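Side-chain contacts in folylpolyglutamate synthase (FolC) (Helicobacter pylori, PDB 6K8C), which probably catalyses the ATP-dependent addition of glutamate to dihydropteroate and to tetrahydrofolates, giving dihydrofolate and folylpolyglutamates: residues A[201-204]-A[205-208]; A[246-249]-A[250-254]; A[29-32]-A[33-36]; A[37-41]-A[42-46]; A[90-94]-A[95-99]. One frame throughout, in Å; residues are numbered along the deposited sequence.

Contact 1: residues A[201-204]-A[205-208]; sequences VLNA and AQKI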
loop_
_atom_site.group_PDB
_atom_site.type_symbol
_atom_site.label_atom_id
_atom_site.label_comp_id
_atom_site.label_asym_id
_atom_site.label_seq_id
_atom_site.Cartn_x
_atom_site.Cartn_y
_atom_site.Cartn_z
ATOM N N VAL A 201 16.917 -11.142 -8.014
ATOM C CA VAL A 201 16.743 -9.969 -7.162
ATOM C C VAL A 201 17.581 -10.098 -5.895
ATOM O O VAL A 201 18.239 -9.141 -5.473
ATOM C CB VAL A 201 15.251 -9.755 -6.846
ATOM C CG1 VAL A 201 15.061 -8.595 -5.861
ATOM C CG2 VAL A 201 14.470 -9.496 -8.132
ATOM N N LEU A 202 17.577 -11.280 -5.272
ATOM C CA LEU A 202 18.439 -11.504 -4.114
ATOM C C LEU A 202 19.908 -11.328 -4.482
ATOM O O LEU A 202 20.679 -10.725 -3.725
ATOM C CB LEU A 202 18.193 -12.899 -3.532
ATOM C CG LEU A 202 18.993 -13.256 -2.274
ATOM C CD1 LEU A 202 18.850 -12.190 -1.188
ATOM C CD2 LEU A 202 18.596 -14.630 -1.739
ATOM N N ASN A 203 20.310 -11.847 -5.646
ATOM C CA ASN A 203 21.680 -11.666 -6.121
ATOM C C ASN A 203 22.009 -10.190 -6.292
ATOM O O ASN A 203 23.072 -9.723 -5.866
ATOM C CB ASN A 203 21.878 -12.411 -7.444
ATOM C CG ASN A 203 22.287 -13.852 -7.247
ATOM O OD1 ASN A 203 22.876 -14.204 -6.228
ATOM N ND2 ASN A 203 21.981 -14.696 -8.229
ATOM N N ALA A 204 21.110 -9.438 -6.928
ATOM C CA ALA A 204 21.350 -8.012 -7.124
ATOM C C ALA A 204 21.462 -7.286 -5.790
ATOM O O ALA A 204 22.334 -6.426 -5.612
ATOM C CB ALA A 204 20.237 -7.403 -7.977
ATOM N N ALA A 205 20.600 -7.637 -4.831
ATOM C CA ALA A 205 20.637 -6.997 -3.519
ATOM C C ALA A 205 21.929 -7.317 -2.775
ATOM O O ALA A 205 22.524 -6.434 -2.145
ATOM C CB ALA A 205 19.424 -7.426 -2.694
ATOM N N GLN A 206 22.377 -8.576 -2.831
ATOM C CA GLN A 206 23.615 -8.949 -2.154
ATOM C C GLN A 206 24.814 -8.239 -2.766
ATOM O O GLN A 206 25.743 -7.841 -2.053
ATOM C CB GLN A 206 23.811 -10.466 -2.211
ATOM C CG GLN A 206 22.924 -11.224 -1.245
ATOM C CD GLN A 206 22.833 -12.698 -1.568
ATOM O OE1 GLN A 206 23.216 -13.134 -2.656
ATOM N NE2 GLN A 206 22.326 -13.477 -0.622
ATOM N N LYS A 207 24.814 -8.079 -4.090
ATOM C CA LYS A 207 25.918 -7.398 -4.754
ATOM C C LYS A 207 25.986 -5.933 -4.343
ATOM O O LYS A 207 27.073 -5.404 -4.081
ATOM C CB LYS A 207 25.757 -7.547 -6.267
ATOM C CG LYS A 207 26.641 -6.663 -7.128
ATOM C CD LYS A 207 26.326 -6.926 -8.598
ATOM C CE LYS A 207 27.395 -6.382 -9.528
ATOM N NZ LYS A 207 27.083 -6.734 -10.944
ATOM N N ILE A 208 24.834 -5.267 -4.259
ATOM C CA ILE A 208 24.820 -3.862 -3.871
ATOM C C ILE A 208 25.220 -3.707 -2.409
ATOM O O ILE A 208 25.998 -2.811 -2.060
ATOM C CB ILE A 208 23.440 -3.243 -4.160
ATOM C CG1 ILE A 208 23.282 -2.978 -5.661
ATOM C CG2 ILE A 208 23.244 -1.953 -3.371
ATOM C CD1 ILE A 208 21.848 -2.964 -6.133
#
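Leu202 and Gln206, one helical turn apart, meet with their chains slanting across each other. The amide nitrogen does the touching: Gln206 NE2 lies 3.7 Å from Leu202 CG, and its distance to Leu202 CD1 is also 3.7 Å, so the NH2 end rests against the branch point and one methyl of the leucine. That is a van der Waals meeting. Leu202 turns its CG away from its own backbone nitrogen (chi1 -178°), whereas Gln206 has CG anti to its carbonyl carbon and runs out extended, which brings its amide back to the leucine. On the way the glutamine CG passes 3.4 Å from Leu202 O.

Asn203 approaches the same amide from its oxygen end. Its own amide plane is turned 52° against that of Gln206, and the nearest atoms are two acceptors, Asn203 OD1 and Gln206 OE1, at 3.7 Å, so these two oxygens have no proton to share. Leu202, Asn203 and Gln206 all touch a crystal neighbour, which may influence how these chains lie. Beneath them the ordinary i to i+4 ladder runs unbroken, from Ala205 N to Val201 O at 2.9 Å through to Ile208 N and Ala204 O at 3.1 Å.

The buried flank is lined by small or branched residues. Against helix 177-185, Ala204 packs on Gln182, Ala205 on Leu185 and Ile208 on both, while Ala205 and Gln206 reach Leu216. Helix 199-211 is thus the crossover of a beta-alpha-beta unit, linking strand 191-194 to strand 215-218.

Contact 2: residues A[246-249]-A[250-254]; sequences VALK and AFETL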
loop_
_atom_site.group_PDB
_atom_site.type_symbol
_atom_site.label_atom_id
_atom_site.label_comp_id
_atom_site.label_asym_id
_atom_site.label_seq_id
_atom_site.Cartn_x
_atom_site.Cartn_y
_atom_site.Cartn_z
ATOM N N VAL A 246 8.169 -10.691 8.025
ATOM C CA VAL A 246 9.114 -9.629 7.689
ATOM C C VAL A 246 8.955 -8.447 8.637
ATOM O O VAL A 246 9.944 -7.899 9.140
ATOM C CB VAL A 246 8.937 -9.213 6.219
ATOM C CG1 VAL A 246 9.791 -7.992 5.912
ATOM C CG2 VAL A 246 9.285 -10.385 5.291
ATOM N N ALA A 247 7.715 -8.046 8.917
ATOM C CA ALA A 247 7.493 -6.953 9.858
ATOM C C ALA A 247 8.021 -7.304 11.243
ATOM O O ALA A 247 8.544 -6.437 11.952
ATOM C CB ALA A 247 6.006 -6.605 9.930
ATOM N N LEU A 248 7.881 -8.567 11.651
ATOM C CA LEU A 248 8.405 -8.982 12.949
ATOM C C LEU A 248 9.926 -8.888 12.980
ATOM O O LEU A 248 10.505 -8.447 13.981
ATOM C CB LEU A 248 7.943 -10.405 13.270
ATOM C CG LEU A 248 8.140 -10.906 14.702
ATOM C CD1 LEU A 248 7.388 -10.033 15.691
ATOM C CD2 LEU A 248 7.690 -12.359 14.811
ATOM N N LYS A 249 10.588 -9.297 11.896
ATOM C CA LYS A 249 12.042 -9.170 11.828
ATOM C C LYS A 249 12.472 -7.709 11.887
ATOM O O LYS A 249 13.476 -7.373 12.529
ATOM C CB LYS A 249 12.570 -9.829 10.555
ATOM C CG LYS A 249 14.085 -9.962 10.517
ATOM C CD LYS A 249 14.570 -10.798 11.693
ATOM C CE LYS A 249 15.704 -11.717 11.295
ATOM N NZ LYS A 249 16.010 -12.694 12.374
ATOM N N ALA A 250 11.739 -6.829 11.201
ATOM C CA ALA A 250 12.004 -5.397 11.306
ATOM C C ALA A 250 11.854 -4.920 12.742
ATOM O O ALA A 250 12.718 -4.205 13.265
ATOM C CB ALA A 250 11.067 -4.619 10.377
ATOM N N PHE A 251 10.757 -5.320 13.392
ATOM C CA PHE A 251 10.512 -4.959 14.786
ATOM C C PHE A 251 11.668 -5.390 15.679
ATOM O O PHE A 251 12.184 -4.598 16.478
ATOM C CB PHE A 251 9.199 -5.602 15.250
ATOM C CG PHE A 251 8.904 -5.415 16.715
ATOM C CD1 PHE A 251 8.235 -4.285 17.158
ATOM C CD2 PHE A 251 9.279 -6.377 17.645
ATOM C CE1 PHE A 251 7.952 -4.107 18.504
ATOM C CE2 PHE A 251 9.004 -6.206 18.989
ATOM C CZ PHE A 251 8.338 -5.068 19.421
ATOM N N GLU A 252 12.080 -6.653 15.562
ATOM C CA GLU A 252 13.177 -7.160 16.379
ATOM C C GLU A 252 14.495 -6.462 16.055
ATOM O O GLU A 252 15.350 -6.313 16.935
ATOM C CB GLU A 252 13.308 -8.675 16.182
ATOM C CG GLU A 252 12.049 -9.440 16.584
ATOM C CD GLU A 252 12.098 -10.911 16.216
ATOM O OE1 GLU A 252 13.004 -11.308 15.455
ATOM O OE2 GLU A 252 11.224 -11.670 16.688
ATOM N N THR A 253 14.684 -6.040 14.802
ATOM C CA THR A 253 15.919 -5.351 14.434
ATOM C C THR A 253 15.955 -3.946 15.019
ATOM O O THR A 253 17.015 -3.468 15.442
ATOM C CB THR A 253 16.066 -5.303 12.910
ATOM O OG1 THR A 253 16.057 -6.637 12.388
ATOM C CG2 THR A 253 17.378 -4.635 12.503
ATOM N N LEU A 254 14.802 -3.273 15.059
ATOM C CA LEU A 254 14.732 -1.955 15.674
ATOM C C LEU A 254 14.860 -2.034 17.189
ATOM O O LEU A 254 15.431 -1.130 17.806
ATOM C CB LEU A 254 13.419 -1.268 15.294
ATOM C CG LEU A 254 13.204 -0.971 13.804
ATOM C CD1 LEU A 254 11.730 -0.704 13.526
ATOM C CD2 LEU A 254 14.062 0.211 13.366
HETATM O O HOH W 1 15.449 -11.208 14.965
#
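Ala250 N reaches Val246 O at 2.9 Å in the closing turns of alpha-helix 241-254, and the backbone bonds that follow keep the regular i to i+4 pattern: Phe251 and Glu252 bond in the same way to Ala247 and Leu248. At Lys249 O the pattern gains a second donor, the hydroxyl of Thr253, added to that residue's own N-H.

Among the side chains, Leu248 and Glu252 share one flank. Glu252 OE2 comes to 3.7 Å from Leu248 CG, so the carboxylate leans on the leucine branch point, and Glu252 CG rides close over Leu248 O, at 3.2 Å. Lys249 comes at the same glutamate from its other oxygen, the two chains crossing at roughly a right angle. Its chain bends at chi2 and chi3, leaving NZ 4.5 Å from Glu252 OE1, too far for a salt bridge. A water spans that gap: it accepts from Lys249 NZ at 3.0 Å and donates to Glu252 OE1, over a distance so short that its exact value is doubtful.

The other flank is apolar. Val246 and Ala250 pack on Val161 and Ile193 of neighbouring parallel strands, and Phe251 turns toward Leu68 and Leu69 of helix 58-70; helix 241-254 lies on the large sheet next to helix 58-70.

Thr253 has OG1 beside its backbone nitrogen (chi1 -58°), which folds the hydroxyl back along the helix. Thr253 OG1 donates to Lys249 O at 2.7 Å, and the N-H of the same threonine reaches this oxygen from the opposite face of the carbonyl plane.

Contact 3: residues A[29-32]-A[33-36]; sequences SRFI and QIYK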
loop_
_atom_site.group_PDB
_atom_site.type_symbol
_atom_site.label_atom_id
_atom_site.label_comp_id
_atom_site.label_asym_id
_atom_site.label_seq_id
_atom_site.Cartn_x
_atom_site.Cartn_y
_atom_site.Cartn_z
ATOM N N SER A 29 16.700 16.301 -8.653
ATOM C CA SER A 29 17.274 17.372 -7.850
ATOM C C SER A 29 16.207 18.249 -7.208
ATOM O O SER A 29 16.505 18.950 -6.233
ATOM C CB SER A 29 18.213 18.228 -8.705
ATOM O OG SER A 29 17.496 18.976 -9.673
ATOM N N ARG A 30 14.972 18.220 -7.719
ATOM C CA ARG A 30 13.937 19.105 -7.194
ATOM C C ARG A 30 13.627 18.783 -5.738
ATOM O O ARG A 30 13.735 19.649 -4.861
ATOM C CB ARG A 30 12.667 19.024 -8.046
ATOM C CG ARG A 30 11.603 20.028 -7.613
ATOM C CD ARG A 30 10.345 19.980 -8.476
ATOM N NE ARG A 30 9.668 18.687 -8.408
ATOM C CZ ARG A 30 9.571 17.848 -9.431
ATOM N NH1 ARG A 30 10.106 18.174 -10.603
ATOM N NH2 ARG A 30 8.941 16.688 -9.286
ATOM N N PHE A 31 13.231 17.539 -5.451
ATOM C CA PHE A 31 12.798 17.266 -4.086
ATOM C C PHE A 31 13.959 17.292 -3.103
ATOM O O PHE A 31 13.771 17.683 -1.945
ATOM C CB PHE A 31 12.065 15.932 -3.970
ATOM C CG PHE A 31 11.383 15.769 -2.645
ATOM C CD1 PHE A 31 10.281 16.540 -2.334
ATOM C CD2 PHE A 31 11.883 14.902 -1.687
ATOM C CE1 PHE A 31 9.654 16.426 -1.112
ATOM C CE2 PHE A 31 11.264 14.784 -0.458
ATOM C CZ PHE A 31 10.144 15.547 -0.169
ATOM N N ILE A 32 15.154 16.878 -3.531
ATOM C CA ILE A 32 16.328 17.032 -2.672
ATOM C C ILE A 32 16.460 18.482 -2.233
ATOM O O ILE A 32 16.723 18.776 -1.058
ATOM C CB ILE A 32 17.595 16.538 -3.396
ATOM C CG1 ILE A 32 17.553 15.022 -3.579
ATOM C CG2 ILE A 32 18.846 16.938 -2.617
ATOM C CD1 ILE A 32 18.421 14.523 -4.714
ATOM N N GLN A 33 16.238 19.413 -3.163
ATOM C CA GLN A 33 16.267 20.829 -2.821
ATOM C C GLN A 33 15.050 21.225 -1.993
ATOM O O GLN A 33 15.177 21.985 -1.024
ATOM C CB GLN A 33 16.351 21.662 -4.101
ATOM C CG GLN A 33 16.476 23.152 -3.883
ATOM C CD GLN A 33 16.381 23.931 -5.182
ATOM O OE1 GLN A 33 16.325 23.350 -6.267
ATOM N NE2 GLN A 33 16.358 25.254 -5.078
ATOM N N ILE A 34 13.864 20.723 -2.355
ATOM C CA ILE A 34 12.664 21.020 -1.574
ATOM C C ILE A 34 12.867 20.599 -0.126
ATOM O O ILE A 34 12.584 21.359 0.809
ATOM C CB ILE A 34 11.428 20.327 -2.181
ATOM C CG1 ILE A 34 10.992 21.004 -3.482
ATOM C CG2 ILE A 34 10.265 20.336 -1.183
ATOM C CD1 ILE A 34 9.990 20.180 -4.276
ATOM N N TYR A 35 13.364 19.375 0.077
ATOM C CA TYR A 35 13.472 18.835 1.428
ATOM C C TYR A 35 14.500 19.602 2.249
ATOM O O TYR A 35 14.294 19.843 3.444
ATOM C CB TYR A 35 13.810 17.337 1.379
ATOM C CG TYR A 35 13.731 16.689 2.740
ATOM C CD1 TYR A 35 12.545 16.703 3.460
ATOM C CD2 TYR A 35 14.847 16.102 3.324
ATOM C CE1 TYR A 35 12.465 16.141 4.715
ATOM C CE2 TYR A 35 14.773 15.527 4.585
ATOM C CZ TYR A 35 13.577 15.553 5.270
ATOM O OH TYR A 35 13.484 14.995 6.523
ATOM N N LYS A 36 15.609 20.003 1.623
ATOM C CA LYS A 36 16.602 20.816 2.319
ATOM C C LYS A 36 15.990 22.125 2.801
ATOM O O LYS A 36 16.209 22.543 3.944
ATOM C CB LYS A 36 17.799 21.080 1.405
ATOM C CG LYS A 36 19.154 20.902 2.081
ATOM C CD LYS A 36 19.569 19.430 2.124
ATOM C CE LYS A 36 21.007 19.264 2.606
ATOM N NZ LYS A 36 21.610 17.982 2.143
HETATM O O HOH W 2 16.196 21.797 -8.171
#
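Phe31 meets both Ile34 and Tyr35 on the buried flank of helix 28-41, and here the packing is close. Tyr35 CB sits over one face of the Phe31 ring, 4.0 Å from Phe31 CE2, while Ile34 brings its CG2 methyl to 4.0 Å from Phe31 CE1, the two side chains crossing at about a right angle. Ile34 has a second neighbour in Arg30. These chains lie side by side and point the same way, with Arg30 CG 3.7 Å from Ile34 CD1; the same methyl lies off the edge of the guanidinium, near its plane. Phe31 and Ile34 go on to Glu123 and Leu127 of helix 121-132.

The solvent side is much looser. Gln33 turns CG away from its backbone nitrogen (chi1 -176°) and stretches out to a water that donates to its OE1, so close that the exact distance is doubtful; that water reaches Ser29 OG only weakly, at 3.5 Å. Ser29 OG has a firmer partner in Asp27.

Arg30 uses both parts of its chain toward helix 121-132: the aliphatic stem lies along Ile34, and NH2 forms a salt bridge with Glu123. Such pairing should favour the charged form of both groups and adds an ionic link between the helices to the apolar packing of Phe31 and Ile34.

Contact 4: residues A[37-41]-A[42-46]; sequences DFKNA and FFEIQ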
loop_
_atom_site.group_PDB
_atom_site.type_symbol
_atom_site.label_atom_id
_atom_site.label_comp_id
_atom_site.label_asym_id
_atom_site.label_seq_id
_atom_site.Cartn_x
_atom_site.Cartn_y
_atom_site.Cartn_z
ATOM N N ASP A 37 15.198 22.775 1.942
ATOM C CA ASP A 37 14.500 23.993 2.347
ATOM C C ASP A 37 13.511 23.717 3.469
ATOM O O ASP A 37 13.372 24.526 4.395
ATOM C CB ASP A 37 13.770 24.607 1.154
ATOM C CG ASP A 37 14.712 25.200 0.136
ATOM O OD1 ASP A 37 15.942 25.114 0.336
ATOM O OD2 ASP A 37 14.217 25.754 -0.867
ATOM N N PHE A 38 12.798 22.589 3.395
ATOM C CA PHE A 38 11.855 22.244 4.455
ATOM C C PHE A 38 12.564 22.135 5.799
ATOM O O PHE A 38 12.081 22.653 6.814
ATOM C CB PHE A 38 11.133 20.926 4.137
ATOM C CG PHE A 38 10.383 20.361 5.315
ATOM C CD1 PHE A 38 9.091 20.775 5.590
ATOM C CD2 PHE A 38 10.986 19.455 6.171
ATOM C CE1 PHE A 38 8.408 20.280 6.681
ATOM C CE2 PHE A 38 10.310 18.961 7.267
ATOM C CZ PHE A 38 9.018 19.365 7.520
ATOM N N LYS A 39 13.700 21.434 5.828
ATOM C CA LYS A 39 14.396 21.219 7.092
ATOM C C LYS A 39 14.903 22.538 7.664
ATOM O O LYS A 39 14.795 22.785 8.871
ATOM C CB LYS A 39 15.544 20.233 6.891
ATOM C CG LYS A 39 15.105 18.766 6.833
ATOM C CD LYS A 39 16.304 17.840 6.757
ATOM C CE LYS A 39 17.096 18.060 5.481
ATOM N NZ LYS A 39 18.288 17.173 5.408
ATOM N N ASN A 40 15.433 23.408 6.803
ATOM C CA ASN A 40 15.827 24.745 7.240
ATOM C C ASN A 40 14.635 25.511 7.802
ATOM O O ASN A 40 14.700 26.060 8.908
ATOM C CB ASN A 40 16.456 25.516 6.076
ATOM C CG ASN A 40 17.911 25.132 5.829
ATOM O OD1 ASN A 40 18.619 24.684 6.735
ATOM N ND2 ASN A 40 18.368 25.329 4.598
ATOM N N ALA A 41 13.526 25.550 7.057
ATOM C CA ALA A 41 12.389 26.361 7.482
ATOM C C ALA A 41 11.636 25.744 8.650
ATOM O O ALA A 41 10.978 26.464 9.406
ATOM C CB ALA A 41 11.428 26.590 6.314
ATOM N N PHE A 42 11.703 24.426 8.815
ATOM C CA PHE A 42 10.949 23.787 9.884
ATOM C C PHE A 42 11.855 23.010 10.833
ATOM O O PHE A 42 12.275 23.551 11.858
ATOM C CB PHE A 42 9.858 22.884 9.296
ATOM C CG PHE A 42 8.719 23.649 8.689
ATOM C CD1 PHE A 42 7.626 23.998 9.461
ATOM C CD2 PHE A 42 8.744 24.029 7.356
ATOM C CE1 PHE A 42 6.576 24.708 8.921
ATOM C CE2 PHE A 42 7.692 24.742 6.811
ATOM C CZ PHE A 42 6.608 25.080 7.593
ATOM N N PHE A 43 12.162 21.755 10.519
ATOM C CA PHE A 43 12.927 20.935 11.451
ATOM C C PHE A 43 13.510 19.728 10.733
ATOM O O PHE A 43 13.064 19.339 9.650
ATOM C CB PHE A 43 12.059 20.485 12.629
ATOM C CG PHE A 43 10.867 19.660 12.230
ATOM C CD1 PHE A 43 10.975 18.280 12.109
ATOM C CD2 PHE A 43 9.642 20.258 11.986
ATOM C CE1 PHE A 43 9.890 17.515 11.742
ATOM C CE2 PHE A 43 8.547 19.497 11.619
ATOM C CZ PHE A 43 8.671 18.120 11.495
ATOM N N GLU A 44 14.521 19.137 11.368
ATOM C CA GLU A 44 15.086 17.855 10.972
ATOM C C GLU A 44 14.407 16.798 11.837
ATOM O O GLU A 44 14.626 16.754 13.051
ATOM C CB GLU A 44 16.601 17.852 11.166
ATOM C CG GLU A 44 17.339 16.643 10.625
ATOM C CD GLU A 44 18.613 17.046 9.897
ATOM O OE1 GLU A 44 19.260 16.176 9.272
ATOM O OE2 GLU A 44 18.961 18.246 9.945
ATOM N N ILE A 45 13.568 15.962 11.219
ATOM C CA ILE A 45 12.741 15.035 11.985
ATOM C C ILE A 45 13.619 14.091 12.811
ATOM O O ILE A 45 14.646 13.584 12.341
ATOM C CB ILE A 45 11.793 14.264 11.044
ATOM C CG1 ILE A 45 10.836 13.382 11.847
ATOM C CG2 ILE A 45 12.575 13.430 10.029
ATOM C CD1 ILE A 45 9.482 13.179 11.195
ATOM N N GLN A 46 13.222 13.872 14.066
ATOM C CA GLN A 46 13.993 13.023 14.967
ATOM C C GLN A 46 13.543 11.569 14.968
ATOM O O GLN A 46 14.322 10.696 15.373
ATOM C CB GLN A 46 13.932 13.573 16.391
ATOM C CG GLN A 46 14.040 15.086 16.450
ATOM C CD GLN A 46 13.923 15.622 17.856
ATOM O OE1 GLN A 46 13.017 16.397 18.168
ATOM N NE2 GLN A 46 14.848 15.218 18.717
HETATM O O HOH W 3 12.971 26.210 11.679
#
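Phe42 N donates to Phe38 O at 2.7 Å with a bent N-H...O angle of 139°, the last i to i+4 bond as helix 28-41 ends and Phe42 leaves helical geometry. A water near the turn lies within reach of Asn40 O and Phe42 O.

The exit folds three aromatic rings into a cluster. Phe42 CB stands over the face of the Phe38 ring, a CH-pi contact 4.2 Å from its centroid, and the Phe42 ring itself is nearly parallel to that of Phe38 but slid so far that the two barely overlap. Phe43 takes the other kind of meeting: Phe38 directs its edge at the Phe43 face, planes 68° apart, with Phe38 CZ 4.1 Å from Phe43 CE2. Phe43 puts CG between its backbone N and carbonyl carbon (chi1 60°), which turns the face of its ring to the Phe38 edge. Leu110, Phe115 and Met131 from three helices extend the cluster.

On the outside, Lys39 CD packs 4.0 Å from Glu44 CD, while Lys39 NZ stays 4.1 Å from Glu44 OE1, beyond a salt bridge. Glu44 OE1 also has a long, weak ion pair with Lys156 NZ. Across this helix end the side-chain contacts are chiefly aromatic, and Lys39 probably adds only a longer-range attraction.

Contact 5: residues A[90-94]-A[95-99]; sequences RFFLN and GSVVG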
loop_
_atom_site.group_PDB
_atom_site.type_symbol
_atom_site.label_atom_id
_atom_site.label_comp_id
_atom_site.label_asym_id
_atom_site.label_seq_id
_atom_site.Cartn_x
_atom_site.Cartn_y
_atom_site.Cartn_z
ATOM N N ARG A 90 -3.689 8.141 3.606
ATOM C CA ARG A 90 -2.250 8.047 3.426
ATOM C C ARG A 90 -1.472 8.271 4.714
ATOM O O ARG A 90 -0.263 8.019 4.730
ATOM C CB ARG A 90 -1.804 9.059 2.361
ATOM C CG ARG A 90 -2.316 8.719 0.953
ATOM C CD ARG A 90 -2.237 9.927 0.026
ATOM N NE ARG A 90 -2.832 9.644 -1.276
ATOM C CZ ARG A 90 -2.138 9.404 -2.380
ATOM N NH1 ARG A 90 -0.813 9.422 -2.348
ATOM N NH2 ARG A 90 -2.770 9.158 -3.523
ATOM N N PHE A 91 -2.122 8.719 5.788
ATOM C CA PHE A 91 -1.436 9.068 7.030
ATOM C C PHE A 91 -2.116 8.350 8.192
ATOM O O PHE A 91 -3.158 8.792 8.684
ATOM C CB PHE A 91 -1.428 10.583 7.239
ATOM C CG PHE A 91 -1.121 11.366 5.990
ATOM C CD1 PHE A 91 0.191 11.642 5.635
ATOM C CD2 PHE A 91 -2.147 11.840 5.180
ATOM C CE1 PHE A 91 0.480 12.380 4.488
ATOM C CE2 PHE A 91 -1.867 12.565 4.030
ATOM C CZ PHE A 91 -0.550 12.837 3.685
ATOM N N PHE A 92 -1.525 7.236 8.618
ATOM C CA PHE A 92 -1.983 6.474 9.776
ATOM C C PHE A 92 -1.133 6.920 10.957
ATOM O O PHE A 92 0.055 6.589 11.029
ATOM C CB PHE A 92 -1.846 4.974 9.518
ATOM C CG PHE A 92 -2.518 4.103 10.552
ATOM C CD1 PHE A 92 -3.880 3.866 10.496
ATOM C CD2 PHE A 92 -1.777 3.496 11.554
ATOM C CE1 PHE A 92 -4.496 3.053 11.430
ATOM C CE2 PHE A 92 -2.389 2.679 12.499
ATOM C CZ PHE A 92 -3.748 2.458 12.433
ATOM N N LEU A 93 -1.725 7.695 11.862
ATOM C CA LEU A 93 -0.979 8.404 12.896
ATOM C C LEU A 93 -1.445 7.951 14.273
ATOM O O LEU A 93 -2.617 8.123 14.623
ATOM C CB LEU A 93 -1.152 9.918 12.743
ATOM C CG LEU A 93 -0.642 10.788 13.891
ATOM C CD1 LEU A 93 0.868 10.664 14.040
ATOM C CD2 LEU A 93 -1.041 12.245 13.671
ATOM N N ASN A 94 -0.521 7.385 15.048
ATOM C CA ASN A 94 -0.772 6.984 16.432
ATOM C C ASN A 94 -2.035 6.132 16.545
ATOM O O ASN A 94 -2.904 6.366 17.387
ATOM C CB ASN A 94 -0.844 8.208 17.349
ATOM C CG ASN A 94 0.440 9.020 17.336
ATOM O OD1 ASN A 94 1.525 8.481 17.123
ATOM N ND2 ASN A 94 0.320 10.326 17.552
ATOM N N GLY A 95 -2.141 5.139 15.665
ATOM C CA GLY A 95 -3.175 4.133 15.767
ATOM C C GLY A 95 -4.452 4.400 15.001
ATOM O O GLY A 95 -5.368 3.568 15.058
ATOM N N SER A 96 -4.552 5.514 14.279
ATOM C CA SER A 96 -5.756 5.776 13.504
ATOM C C SER A 96 -5.430 6.691 12.328
ATOM O O SER A 96 -4.404 7.378 12.307
ATOM C CB SER A 96 -6.857 6.396 14.379
ATOM O OG SER A 96 -6.522 7.716 14.745
ATOM N N VAL A 97 -6.315 6.663 11.328
ATOM C CA VAL A 97 -6.216 7.590 10.207
ATOM C C VAL A 97 -6.233 9.015 10.737
ATOM O O VAL A 97 -6.995 9.341 11.654
ATOM C CB VAL A 97 -7.374 7.339 9.226
ATOM C CG1 VAL A 97 -7.520 8.486 8.249
ATOM C CG2 VAL A 97 -7.162 6.007 8.490
ATOM N N VAL A 98 -5.379 9.873 10.168
ATOM C CA VAL A 98 -5.236 11.229 10.686
ATOM C C VAL A 98 -6.557 11.982 10.575
ATOM O O VAL A 98 -7.327 11.808 9.621
ATOM C CB VAL A 98 -4.100 11.969 9.957
ATOM C CG1 VAL A 98 -4.479 12.269 8.505
ATOM C CG2 VAL A 98 -3.732 13.249 10.701
ATOM N N GLY A 99 -6.839 12.808 11.579
ATOM C CA GLY A 99 -8.034 13.623 11.539
ATOM C C GLY A 99 -7.915 14.744 10.523
ATOM O O GLY A 99 -6.829 15.267 10.259
HETATM O O HOH W 4 -4.697 9.850 13.905
HETATM O O HOH W 5 -5.664 6.123 17.589
#
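Leu93 and Ser96 carry two of the three backbone bonds that join the segments. Leu93 N donates to Ser96 O at 2.7 Å; the return bond from Ser96 N to Leu93 O is longer, 3.3 Å, and its donor stands well above the carbonyl plane, 64° out of it. Further along, Val98 N meets Phe91 O at 2.9 Å, nearly in line with the C=O bond.

Aromatic contacts concentrate on Phe92. With CG anti to the backbone nitrogen (chi1 -170°), its ring swings over the turn: Ser96 N lies over one face, toward the rim, and Phe92 CZ comes to 3.3 Å from Gly95 O. Arg63 makes a cation-pi contact with the same ring.

The chain reverses in a type I' turn from Leu93 to Ser96, giving a tight beta hairpin whose strands 91-93 and 96-97 form one edge of the large mixed sheet. Asn94 and Gly95 occupy the corner with positive phi; at Gly95 the backbone angles leave no room for a CB beside the carbonyl oxygen of Asn94. Strand 76-79 flanks the hairpin beyond 91-93.

Among the apolar pairs, Val97 joins Phe92 on one face of the hairpin. Leu93, whose side chain lies on the face of Ser96, touches Val98 just beyond the strand, CD2 of Leu93 4.1 Å from CG2 of Val98. Phe91 and Val98 run side by side, CB of Phe91 3.7 Å from CG1 of Val98, and the Phe91 ring continues to Leu128 and Leu132.

Two waters join the turn. One lies 2.8 Å from Leu93 O and also bonds Ser96 OG; a second donates to Asn94 O and reaches that hydroxyl weakly.

How the contacts relate
From the N terminus the order is contact 3, contact 4, contact 5, contact 1 and contact 2. All are local and follow in series, so none nests within or crosses another. Contacts 3 and 4 share helix 28-41, the first on its body, the second where the chain turns toward strand 48-53; they touch where Tyr35 OH packs on Ile45 CG2. Contact 5 closes the hairpin at one edge of the eight-stranded sheet. Contact 1 lies on the helix leading to strand 215-218 at the far edge, its centre about 34 Å from that of contact 5. Contact 2 follows on helix 241-254, packed against inner strands 159-162 and 191-194.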